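Local coordinates for protein ORF10 (Moritella marina, PDB 6RIW) that probably joins acyl chains to extender units in polyunsaturated fatty acid synthesis, this piece being the ketosynthase-chain length factor didomain of a larger synthase, at residues 92-97 against 177-182; 113-118 against 183-188; 119-124 against 221-226. One frame throughout, in Å; residues are numbered along the deposited sequence.

All three contacts lie in the ketosynthase half of the didomain. Contact 3 is the deepest, its centre about 7 Å from the centre of the chain; it is a parallel strand pairing that runs on into loops. Contact 1 is buried too, but joins two helices by apolar packing with no hydrogen bond across. Contact 2 comes to the surface at Glu113, though most of its residues are buried, and relies on main-chain bonds and glycines. Strand 115-120 serves contacts 2 and 3, and helix 174-183 of contact 1 leads into the loop of contact 2. Ile179 of contact 1 packs on Val117 of contact 2 and Leu119 of contact 3, so the helix layer lies on the strand both share.

Contact 1: 92-97 against 177-182; sequences WGLYVT and ALIAQA
The end of Ile179 comes up against helix 88-104 and touches Gly93, Leu94 and Thr97. At its CB the chain forks. The short branch, CG2, rests on Thr97, with OG1 at 3.4 Å and the methyl CG2 of Thr97 at 3.8 Å. Along the other branch, Ile179 CG1 and CD1 each pass 3.8 Å from Thr97 OG1, so the hydroxyl oxygen lies against the whole isoleucine; the tip CD1 ends 3.9 Å from Gly93 O. A side chain at Gly93 would press tightly on that tip. Leu94 comes back the other way: its CD2 meets Ala182 CB at 3.6 Å, while CD1 meets Leu178 CD2, the two leucine side chains crossing at about a right angle. Thr97 OG1 sits beside its own backbone N (chi1 -68°) and bonds to Gly93 O at 2.9 Å, from the face of that carbonyl opposite to the one Thr97 N uses. Without the hydroxyl and methyl, as with an alanine here, Gly93 O would probably lose its second donor and a gap is likely to open beside Ile179 CG2. The axes of the two segments cross at -44°, 9.8 Å apart at closest approach. Because Thr97 spends its hydroxyl on its own helix, no hydrogen bond crosses, and the helices are held mainly by apolar packing.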
loop_
_atom_site.group_PDB
_atom_site.type_symbol
_atom_site.label_atom_id
_atom_site.label_comp_id
_atom_site.label_asym_id
_atom_site.label_seq_id
_atom_site.Cartn_x
_atom_site.Cartn_y
_atom_site.Cartn_z
ATOM N N TRP A 92 15.445 -1.331 5.423
ATOM C CA TRP A 92 15.852 -1.882 4.136
ATOM C C TRP A 92 15.667 -0.859 3.021
ATOM O O TRP A 92 16.498 -0.770 2.116
ATOM C CB TRP A 92 15.064 -3.149 3.823
ATOM C CG TRP A 92 15.328 -4.290 4.746
ATOM C CD1 TRP A 92 16.293 -4.376 5.719
ATOM C CD2 TRP A 92 14.599 -5.516 4.797
ATOM N NE1 TRP A 92 16.205 -5.580 6.364
ATOM C CE2 TRP A 92 15.179 -6.305 5.811
ATOM C CE3 TRP A 92 13.511 -6.025 4.077
ATOM C CZ2 TRP A 92 14.689 -7.573 6.147
ATOM C CZ3 TRP A 92 13.031 -7.292 4.398
ATOM C CH2 TRP A 92 13.628 -8.053 5.421
ATOM N N GLY A 93 14.568 -0.093 3.057
ATOM C CA GLY A 93 14.362 0.948 2.054
ATOM C C GLY A 93 15.387 2.066 2.138
ATOM O O GLY A 93 15.864 2.564 1.112
ATOM N N LEU A 94 15.745 2.472 3.357
ATOM C CA LEU A 94 16.807 3.463 3.524
ATOM C C LEU A 94 18.147 2.932 3.014
ATOM O O LEU A 94 18.910 3.654 2.353
ATOM C CB LEU A 94 16.917 3.845 5.000
ATOM C CG LEU A 94 15.732 4.679 5.484
ATOM C CD1 LEU A 94 15.728 4.735 7.000
ATOM C CD2 LEU A 94 15.801 6.074 4.870
ATOM N N TYR A 95 18.449 1.674 3.319
ATOM C CA TYR A 95 19.698 1.078 2.848
ATOM C C TYR A 95 19.819 1.147 1.324
ATOM O O TYR A 95 20.826 1.639 0.795
ATOM C CB TYR A 95 19.794 -0.369 3.329
ATOM C CG TYR A 95 20.981 -1.102 2.706
ATOM C CD1 TYR A 95 22.277 -0.832 3.141
ATOM C CD2 TYR A 95 20.807 -2.038 1.690
ATOM C CE1 TYR A 95 23.371 -1.477 2.587
ATOM C CE2 TYR A 95 21.921 -2.699 1.108
ATOM C CZ TYR A 95 23.194 -2.408 1.581
ATOM O OH TYR A 95 24.308 -3.018 1.052
ATOM N N VAL A 96 18.816 0.647 0.591
ATOM C CA VAL A 96 18.941 0.645 -0.869
ATOM C C VAL A 96 18.871 2.061 -1.438
ATOM O O VAL A 96 19.429 2.322 -2.509
ATOM C CB VAL A 96 17.905 -0.279 -1.546
ATOM C CG1 VAL A 96 18.168 -1.744 -1.136
ATOM C CG2 VAL A 96 16.449 0.171 -1.239
ATOM N N THR A 97 18.224 2.999 -0.742
ATOM C CA THR A 97 18.252 4.389 -1.196
ATOM C C THR A 97 19.666 4.962 -1.131
ATOM O O THR A 97 20.164 5.526 -2.117
ATOM C CB THR A 97 17.288 5.233 -0.366
ATOM O OG1 THR A 97 15.950 4.830 -0.666
ATOM C CG2 THR A 97 17.416 6.707 -0.754
ATOM N N ALA A 177 7.935 8.693 2.368
ATOM C CA ALA A 177 8.235 10.022 2.893
ATOM C C ALA A 177 9.481 10.002 3.768
ATOM O O ALA A 177 10.223 10.986 3.816
ATOM C CB ALA A 177 7.032 10.558 3.685
ATOM N N LEU A 178 9.719 8.901 4.476
ATOM C CA LEU A 178 10.907 8.811 5.307
ATOM C C LEU A 178 12.163 8.765 4.453
ATOM O O LEU A 178 13.170 9.408 4.781
ATOM C CB LEU A 178 10.825 7.574 6.188
ATOM C CG LEU A 178 12.081 7.288 7.006
ATOM C CD1 LEU A 178 12.099 8.207 8.185
ATOM C CD2 LEU A 178 12.067 5.853 7.493
ATOM N N ILE A 179 12.120 7.997 3.365
ATOM C CA ILE A 179 13.216 7.995 2.403
ATOM C C ILE A 179 13.475 9.408 1.892
ATOM O O ILE A 179 14.623 9.862 1.830
ATOM C CB ILE A 179 12.913 7.013 1.259
ATOM C CG1 ILE A 179 13.169 5.582 1.755
ATOM C CG2 ILE A 179 13.730 7.353 -0.004
ATOM C CD1 ILE A 179 12.505 4.522 0.910
ATOM N N ALA A 180 12.407 10.134 1.533
ATOM C CA ALA A 180 12.592 11.486 1.008
ATOM C C ALA A 180 13.265 12.379 2.042
ATOM O O ALA A 180 14.210 13.116 1.721
ATOM C CB ALA A 180 11.246 12.080 0.567
ATOM N N GLN A 181 12.830 12.292 3.303
ATOM C CA GLN A 181 13.420 13.166 4.310
ATOM C C GLN A 181 14.842 12.740 4.647
ATOM O O GLN A 181 15.736 13.591 4.729
ATOM C CB GLN A 181 12.558 13.230 5.580
ATOM C CG GLN A 181 13.125 14.237 6.598
ATOM C CD GLN A 181 12.182 14.552 7.753
ATOM O OE1 GLN A 181 11.216 13.826 8.028
ATOM N NE2 GLN A 181 12.457 15.654 8.427
ATOM N N ALA A 182 15.077 11.436 4.838
ATOM C CA ALA A 182 16.396 10.974 5.266
ATOM C C ALA A 182 17.463 11.175 4.192
ATOM O O ALA A 182 18.646 11.293 4.519
ATOM C CB ALA A 182 16.346 9.494 5.653
#

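Contact 2: 113-118 against 183-188; sequences ENCGVI and AGLGGS
Glu113 begins the contact with its backbone, its O lying 3.3 Å from Gly186 C; a side chain on Gly186 would collide with that oxygen. Cys115 comes next, where the strand starts. Its O accepts from Gly187 N at 2.9 Å, a bent bond (136° at the hydrogen) with the donor well above the carbonyl plane, and its CB lies 4.2 Å from Leu185 CD2. Gly116 passes with its CA only 3.0 Å from Ser188 O. A CB on Gly116 would strike that oxygen, and one on Gly187 would strike Cys115 O and Gly116 N. Val117 N makes a straighter bond to Ser188 O at 2.9 Å, nearly along the C=O axis. Val117 CG1 stands between its backbone N and carbonyl carbon (chi1 51°), which sets this methyl 3.8 Å from Leu185 CD1, the two side chains crossing at about a right angle. The loop begins at Gly184, whose positive phi ends helix 174-183 in a Schellman motif, and it feeds strand 189-193 alongside strand 115-120; Ser188 OG is held by Glu674 of the chain length factor half. Main-chain bonds and bare glycine backbones thus dominate, with Leu185 packing on both Cys115 and Val117, so the close approach depends on missing side chains.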
loop_
_atom_site.group_PDB
_atom_site.type_symbol
_atom_site.label_atom_id
_atom_site.label_comp_id
_atom_site.label_asym_id
_atom_site.label_seq_id
_atom_site.Cartn_x
_atom_site.Cartn_y
_atom_site.Cartn_z
ATOM N N GLU A 113 17.355 18.214 -4.727
ATOM C CA GLU A 113 16.219 19.122 -4.620
ATOM C C GLU A 113 15.157 18.833 -5.669
ATOM O O GLU A 113 13.967 19.072 -5.436
ATOM C CB GLU A 113 16.699 20.565 -4.737
ATOM C CG GLU A 113 15.616 21.598 -4.480
ATOM C CD GLU A 113 16.188 22.931 -4.000
ATOM O OE1 GLU A 113 17.329 23.274 -4.407
ATOM O OE2 GLU A 113 15.490 23.626 -3.215
ATOM N N ASN A 114 15.551 18.314 -6.824
ATOM C CA ASN A 114 14.598 17.990 -7.876
ATOM C C ASN A 114 14.495 16.490 -8.119
ATOM O O ASN A 114 14.265 16.056 -9.252
ATOM C CB ASN A 114 14.985 18.734 -9.154
ATOM C CG ASN A 114 14.886 20.225 -8.975
ATOM O OD1 ASN A 114 15.884 20.934 -9.051
ATOM N ND2 ASN A 114 13.692 20.702 -8.677
ATOM N N CYS A 115 14.671 15.691 -7.066
ATOM C CA CYS A 115 14.560 14.238 -7.137
ATOM C C CYS A 115 13.357 13.783 -6.317
ATOM O O CYS A 115 13.174 14.234 -5.180
ATOM C CB CYS A 115 15.827 13.569 -6.602
ATOM S SG CYS A 115 15.912 11.763 -6.784
ATOM N N GLY A 116 12.533 12.910 -6.895
ATOM C CA GLY A 116 11.419 12.309 -6.194
ATOM C C GLY A 116 11.670 10.826 -5.956
ATOM O O GLY A 116 12.719 10.287 -6.311
ATOM N N VAL A 117 10.689 10.169 -5.329
ATOM C CA VAL A 117 10.803 8.725 -5.082
ATOM C C VAL A 117 9.416 8.091 -5.131
ATOM O O VAL A 117 8.466 8.619 -4.554
ATOM C CB VAL A 117 11.519 8.406 -3.751
ATOM C CG1 VAL A 117 10.906 9.182 -2.569
ATOM C CG2 VAL A 117 11.530 6.884 -3.496
ATOM N N ILE A 118 9.295 6.969 -5.849
ATOM C CA ILE A 118 8.077 6.156 -5.861
ATOM C C ILE A 118 8.439 4.755 -5.380
ATOM O O ILE A 118 9.334 4.111 -5.939
ATOM C CB ILE A 118 7.415 6.119 -7.256
ATOM C CG1 ILE A 118 7.019 7.538 -7.679
ATOM C CG2 ILE A 118 6.181 5.222 -7.235
ATOM C CD1 ILE A 118 6.522 7.636 -9.133
ATOM N N ALA A 183 17.085 11.184 2.918
ATOM C CA ALA A 183 18.040 11.427 1.848
ATOM C C ALA A 183 18.020 12.870 1.347
ATOM O O ALA A 183 18.795 13.204 0.457
ATOM C CB ALA A 183 17.786 10.469 0.679
ATOM N N GLY A 184 17.154 13.727 1.884
ATOM C CA GLY A 184 17.119 15.108 1.433
ATOM C C GLY A 184 16.514 15.325 0.066
ATOM O O GLY A 184 16.922 16.248 -0.647
ATOM N N LEU A 185 15.540 14.513 -0.321
ATOM C CA LEU A 185 14.871 14.669 -1.612
ATOM C C LEU A 185 13.828 15.786 -1.577
ATOM O O LEU A 185 12.991 15.832 -0.671
ATOM C CB LEU A 185 14.181 13.361 -1.988
ATOM C CG LEU A 185 15.035 12.109 -1.875
ATOM C CD1 LEU A 185 14.232 10.952 -2.469
ATOM C CD2 LEU A 185 16.363 12.322 -2.616
ATOM N N GLY A 186 13.832 16.647 -2.593
ATOM C CA GLY A 186 12.872 17.739 -2.642
ATOM C C GLY A 186 11.706 17.592 -3.608
ATOM O O GLY A 186 10.902 18.523 -3.754
ATOM N N GLY A 187 11.587 16.444 -4.280
ATOM C CA GLY A 187 10.553 16.230 -5.270
ATOM C C GLY A 187 9.390 15.411 -4.717
ATOM O O GLY A 187 9.239 15.230 -3.511
ATOM N N SER A 188 8.532 14.955 -5.628
ATOM C CA SER A 188 7.319 14.232 -5.233
ATOM C C SER A 188 7.662 12.859 -4.674
ATOM O O SER A 188 8.656 12.239 -5.060
ATOM C CB SER A 188 6.373 14.053 -6.425
ATOM O OG SER A 188 6.083 15.285 -7.040
#

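Contact 3: 119-124 against 221-226; sequences LGNLSF and GAVSAA
The Phe124 ring has Leu122 CD2 over one face, 4.1 Å above its plane and displaced toward the rim, and Ala226 CB at its edge, in plane; it also meets the ring of Phe230, the planes at about 55°. Ala226 CB touches Phe124 CB at 3.6 Å, a contact between the loops that continue the two strands. The other methyl of Leu122, CD1, turns to Ala226 CB and Ser224 OG, so Leu122 packs with one methyl on the ring and with the other on the second segment. The second flat group is the Asn121 amide. Its CG stands anti to the backbone N (chi1 -171°), laying the amide side by side with Val223, where OD1 is 3.5 Å from CG1. A water donates to Asn121 OD1 at 3.0 Å and accepts from Ala225 N at 2.9 Å, bridging the two segments where direct pairing has stopped; Asn121 ND2 is bonded to Ala172 O, so both ends of the buried amide are satisfied.

Before the water the pairing is that of parallel strands. Gly120 N donates to Gly221 O at 2.8 Å, almost straight at 170°, and Gly120 O accepts from Val223 N at 2.9 Å. Ala222 CA and Leu119 CA add weaker CH...O contacts. Even a methyl on Gly120 would be tight against Ala222 CB, and the bare glycine lets the two backbones approach closely. On the other face Leu119 CD1 lies 3.8 Å from Ala222 CA, while CD2 touches Val223 CG1.

On that face Leu89 of helix 88-104 meets Asn121 and Val223, and Pro175 of helix 174-183 meets Leu119 and Asn121. In this thiolase-type sheet strand 115-120 has strand 189-193 along its other edge, and strand 217-224 pairs antiparallel with strand 259-270.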
loop_
_atom_site.group_PDB
_atom_site.type_symbol
_atom_site.label_atom_id
_atom_site.label_comp_id
_atom_site.label_asym_id
_atom_site.label_seq_id
_atom_site.Cartn_x
_atom_site.Cartn_y
_atom_site.Cartn_z
ATOM N N LEU A 119 7.734 4.268 -4.352
ATOM C CA LEU A 119 8.131 3.054 -3.643
ATOM C C LEU A 119 6.996 2.041 -3.685
ATOM O O LEU A 119 5.918 2.315 -3.158
ATOM C CB LEU A 119 8.475 3.380 -2.181
ATOM C CG LEU A 119 8.856 2.207 -1.275
ATOM C CD1 LEU A 119 10.248 1.724 -1.651
ATOM C CD2 LEU A 119 8.782 2.635 0.209
ATOM N N GLY A 120 7.234 0.870 -4.279
ATOM C CA GLY A 120 6.272 -0.220 -4.132
ATOM C C GLY A 120 6.343 -0.805 -2.725
ATOM O O GLY A 120 7.426 -0.975 -2.156
ATOM N N ASN A 121 5.174 -1.122 -2.149
ATOM C CA ASN A 121 5.148 -1.523 -0.743
ATOM C C ASN A 121 3.852 -2.274 -0.431
ATOM O O ASN A 121 2.803 -1.976 -1.002
ATOM C CB ASN A 121 5.283 -0.288 0.160
ATOM C CG ASN A 121 5.476 -0.638 1.621
ATOM O OD1 ASN A 121 5.909 -1.737 1.966
ATOM N ND2 ASN A 121 5.132 0.305 2.498
ATOM N N LEU A 122 3.947 -3.261 0.469
ATOM C CA LEU A 122 2.782 -4.008 0.951
ATOM C C LEU A 122 2.052 -3.234 2.044
ATOM O O LEU A 122 2.678 -2.607 2.899
ATOM C CB LEU A 122 3.220 -5.361 1.532
ATOM C CG LEU A 122 3.704 -6.401 0.531
ATOM C CD1 LEU A 122 4.501 -7.532 1.207
ATOM C CD2 LEU A 122 2.506 -6.957 -0.236
ATOM N N SER A 123 0.721 -3.304 2.039
ATOM C CA SER A 123 -0.078 -2.739 3.121
ATOM C C SER A 123 -0.392 -3.782 4.179
ATOM O O SER A 123 -1.543 -3.884 4.609
ATOM C CB SER A 123 -1.368 -2.140 2.552
ATOM O OG SER A 123 -1.072 -0.982 1.794
ATOM N N PHE A 124 0.601 -4.583 4.588
ATOM C CA PHE A 124 0.419 -5.658 5.565
ATOM C C PHE A 124 1.046 -5.291 6.903
ATOM O O PHE A 124 2.003 -4.516 6.949
ATOM C CB PHE A 124 1.115 -6.937 5.103
ATOM C CG PHE A 124 0.447 -7.659 3.962
ATOM C CD1 PHE A 124 -0.802 -7.299 3.502
ATOM C CD2 PHE A 124 1.109 -8.725 3.367
ATOM C CE1 PHE A 124 -1.388 -7.998 2.460
ATOM C CE2 PHE A 124 0.534 -9.431 2.329
ATOM C CZ PHE A 124 -0.727 -9.064 1.880
ATOM N N GLY A 221 11.680 2.083 -6.744
ATOM C CA GLY A 221 12.060 0.844 -6.113
ATOM C C GLY A 221 10.884 0.258 -5.375
ATOM O O GLY A 221 9.742 0.674 -5.583
ATOM N N ALA A 222 11.178 -0.715 -4.514
ATOM C CA ALA A 222 10.132 -1.399 -3.763
ATOM C C ALA A 222 10.743 -2.109 -2.567
ATOM O O ALA A 222 11.948 -2.365 -2.520
ATOM C CB ALA A 222 9.369 -2.402 -4.634
ATOM N N VAL A 223 9.881 -2.454 -1.618
ATOM C CA VAL A 223 10.268 -3.151 -0.400
ATOM C C VAL A 223 9.145 -4.122 -0.079
ATOM O O VAL A 223 7.963 -3.833 -0.325
ATOM C CB VAL A 223 10.551 -2.167 0.763
ATOM C CG1 VAL A 223 9.303 -1.340 1.087
ATOM C CG2 VAL A 223 11.020 -2.917 2.017
ATOM N N SER A 224 9.533 -5.315 0.366
ATOM C CA SER A 224 8.631 -6.363 0.823
ATOM C C SER A 224 9.178 -6.786 2.183
ATOM O O SER A 224 10.187 -7.500 2.254
ATOM C CB SER A 224 8.602 -7.527 -0.180
ATOM O OG SER A 224 8.071 -8.710 0.393
ATOM N N ALA A 225 8.538 -6.325 3.263
ATOM C CA ALA A 225 8.985 -6.641 4.626
ATOM C C ALA A 225 7.793 -6.817 5.559
ATOM O O ALA A 225 7.804 -6.371 6.718
ATOM C CB ALA A 225 9.911 -5.553 5.171
ATOM N N ALA A 226 6.740 -7.440 5.057
ATOM C CA ALA A 226 5.601 -7.769 5.902
ATOM C C ALA A 226 5.968 -8.855 6.913
ATOM O O ALA A 226 6.916 -9.624 6.727
ATOM C CB ALA A 226 4.437 -8.255 5.032
HETATM O O HOH W 1 6.373 -4.441 3.079
#